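Local structure of ATP phosphoribosyltransferase regulatory subunit (Lactococcus lactis, 1Z7M) at residues B[124-129]-B[138-143]. The protein is required for the first step of histidine biosynthesis and may let histidine exert feedback control on ATP phosphoribosyltransferase activity. Sequence-based numbering, arbitrary orientation.
Sequences GKIFRK and TENYQI
K125 and E139 form a salt bridge across an antiparallel β-hairpin, strands 118-127 and 139-148, in the mixed sheet of a fold related to class II aminoacyl-tRNA synthetases. G124 and Q142 make a hydrogen-bonded pair, with Q142 N to G124 O at 2.7 Å, and I126 and N140 make the next. Beyond the strand end, R128 N still reaches T138 O.

On one face lie K125, F127, E139 and Y141. K125 sets CG between its own N and carbonyl carbon (chi1 54°) and bends again at chi3, which carries NZ to the anti side of E139 OE2, 2.9 Å away. S62 of the second subunit also bonds OE2, so this carboxylate also joins the hairpin to that subunit. E139 CG lies 3.6 Å from F127 CE2, approaching the ring obliquely. With an alanine at K125, E139 would probably lose its cross-strand charge partner and the edge of the Y141 ring its aliphatic cover, K125 CE being 3.9 Å from Y141 CD1. The Y141 hydroxyl bonds E43 and R40 of helix 33-52.

On the face of I126, N140 and Q142, the extended Q142 chain brings its amide over I126, Q142 NE2 being 3.3 Å from I126 CD1. N140 CB packs on I126 CG1, and N140 OD1 meets R128 CD. Back on the Y141 face, G124 CA lies over the ring, 4.2 Å from the centroid and 18° off the normal, a CH-pi contact.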
loop_
_atom_site.group_PDB
_atom_site.type_symbol
_atom_site.label_atom_id
_atom_site.label_comp_id
_atom_site.label_asym_id
_atom_site.label_seq_id
_atom_site.Cartn_x
_atom_site.Cartn_y
_atom_site.Cartn_z
ATOM N N GLY B 124 3.261 -9.340 23.836
ATOM C CA GLY B 124 3.666 -9.010 22.486
ATOM C C GLY B 124 3.788 -7.522 22.305
ATOM O O GLY B 124 3.760 -6.769 23.281
ATOM N N LYS B 125 3.907 -7.082 21.060
ATOM C CA LYS B 125 4.050 -5.663 20.826
ATOM C C LYS B 125 3.066 -5.034 19.861
ATOM O O LYS B 125 2.531 -5.697 18.980
ATOM C CB LYS B 125 5.474 -5.364 20.381
ATOM C CG LYS B 125 5.910 -6.169 19.207
ATOM C CD LYS B 125 7.288 -5.745 18.711
ATOM C CE LYS B 125 8.392 -6.102 19.685
ATOM N NZ LYS B 125 9.724 -5.881 19.051
ATOM N N ILE B 126 2.819 -3.741 20.091
ATOM C CA ILE B 126 1.934 -2.921 19.272
ATOM C C ILE B 126 2.860 -1.981 18.523
ATOM O O ILE B 126 3.989 -1.768 18.952
ATOM C CB ILE B 126 0.963 -2.070 20.122
ATOM C CG1 ILE B 126 1.739 -1.214 21.113
ATOM C CG2 ILE B 126 -0.014 -2.956 20.834
ATOM C CD1 ILE B 126 0.877 -0.167 21.760
ATOM N N PHE B 127 2.384 -1.423 17.417
ATOM C CA PHE B 127 3.200 -0.530 16.607
ATOM C C PHE B 127 2.553 0.818 16.369
ATOM O O PHE B 127 1.529 0.906 15.688
ATOM C CB PHE B 127 3.486 -1.184 15.259
ATOM C CG PHE B 127 3.947 -2.607 15.365
ATOM C CD1 PHE B 127 3.026 -3.645 15.451
ATOM C CD2 PHE B 127 5.307 -2.911 15.425
ATOM C CE1 PHE B 127 3.457 -4.963 15.598
ATOM C CE2 PHE B 127 5.744 -4.225 15.573
ATOM C CZ PHE B 127 4.816 -5.247 15.660
ATOM N N ARG B 128 3.157 1.865 16.925
ATOM C CA ARG B 128 2.658 3.234 16.771
ATOM C C ARG B 128 3.805 4.034 16.171
ATOM O O ARG B 128 4.962 3.674 16.354
ATOM C CB ARG B 128 2.283 3.828 18.136
ATOM C CG ARG B 128 1.291 2.997 18.958
ATOM C CD ARG B 128 1.349 3.328 20.470
ATOM N NE ARG B 128 0.179 4.064 20.966
ATOM C CZ ARG B 128 -1.070 3.589 21.028
ATOM N NH1 ARG B 128 -1.361 2.355 20.629
ATOM N NH2 ARG B 128 -2.043 4.363 21.494
ATOM N N LYS B 129 3.498 5.109 15.452
ATOM C CA LYS B 129 4.544 5.942 14.852
ATOM C C LYS B 129 4.947 7.078 15.766
ATOM O O LYS B 129 4.104 7.676 16.436
ATOM C CB LYS B 129 4.069 6.551 13.542
ATOM C CG LYS B 129 4.000 5.599 12.408
ATOM C CD LYS B 129 3.491 6.317 11.215
ATOM C CE LYS B 129 3.502 5.419 10.018
ATOM N NZ LYS B 129 2.882 6.106 8.849
ATOM N N THR B 138 8.926 2.998 18.451
ATOM C CA THR B 138 7.747 2.826 17.613
ATOM C C THR B 138 7.285 1.377 17.858
ATOM O O THR B 138 6.110 1.038 17.691
ATOM C CB THR B 138 8.081 3.114 16.111
ATOM O OG1 THR B 138 8.015 1.904 15.349
ATOM C CG2 THR B 138 9.478 3.750 15.988
ATOM N N GLU B 139 8.230 0.541 18.290
ATOM C CA GLU B 139 7.957 -0.857 18.623
ATOM C C GLU B 139 7.800 -0.918 20.153
ATOM O O GLU B 139 8.750 -0.699 20.911
ATOM C CB GLU B 139 9.105 -1.744 18.156
ATOM C CG GLU B 139 8.697 -2.836 17.194
ATOM C CD GLU B 139 9.875 -3.337 16.375
ATOM O OE1 GLU B 139 10.413 -2.541 15.572
ATOM O OE2 GLU B 139 10.266 -4.517 16.538
ATOM N N ASN B 140 6.581 -1.210 20.592
ATOM C CA ASN B 140 6.228 -1.240 21.998
ATOM C C ASN B 140 5.763 -2.582 22.474
ATOM O O ASN B 140 4.700 -3.053 22.068
ATOM C CB ASN B 140 5.112 -0.245 22.247
ATOM C CG ASN B 140 5.482 1.143 21.828
ATOM O OD1 ASN B 140 4.691 1.842 21.211
ATOM N ND2 ASN B 140 6.687 1.559 22.169
ATOM N N TYR B 141 6.548 -3.169 23.372
ATOM C CA TYR B 141 6.254 -4.472 23.950
ATOM C C TYR B 141 5.408 -4.283 25.199
ATOM O O TYR B 141 5.785 -3.557 26.114
ATOM C CB TYR B 141 7.546 -5.171 24.344
ATOM C CG TYR B 141 7.415 -6.670 24.411
ATOM C CD1 TYR B 141 7.765 -7.461 23.325
ATOM C CD2 TYR B 141 6.948 -7.307 25.567
ATOM C CE1 TYR B 141 7.664 -8.847 23.386
ATOM C CE2 TYR B 141 6.837 -8.702 25.631
ATOM C CZ TYR B 141 7.199 -9.459 24.538
ATOM O OH TYR B 141 7.091 -10.823 24.574
ATOM N N GLN B 142 4.266 -4.937 25.245
ATOM C CA GLN B 142 3.435 -4.801 26.405
ATOM C C GLN B 142 3.074 -6.180 26.906
ATOM O O GLN B 142 3.211 -7.168 26.172
ATOM C CB GLN B 142 2.162 -4.063 26.049
ATOM C CG GLN B 142 2.380 -2.886 25.167
ATOM C CD GLN B 142 1.087 -2.174 24.837
ATOM O OE1 GLN B 142 0.091 -2.800 24.493
ATOM N NE2 GLN B 142 1.097 -0.854 24.943
ATOM N N ILE B 143 2.647 -6.231 28.171
ATOM C CA ILE B 143 2.171 -7.457 28.824
ATOM C C ILE B 143 0.931 -7.016 29.603
ATOM O O ILE B 143 0.986 -6.065 30.370
ATOM C CB ILE B 143 3.187 -8.072 29.816
ATOM C CG1 ILE B 143 4.500 -8.391 29.118
ATOM C CG2 ILE B 143 2.639 -9.365 30.339
ATOM C CD1 ILE B 143 5.524 -9.048 30.009
#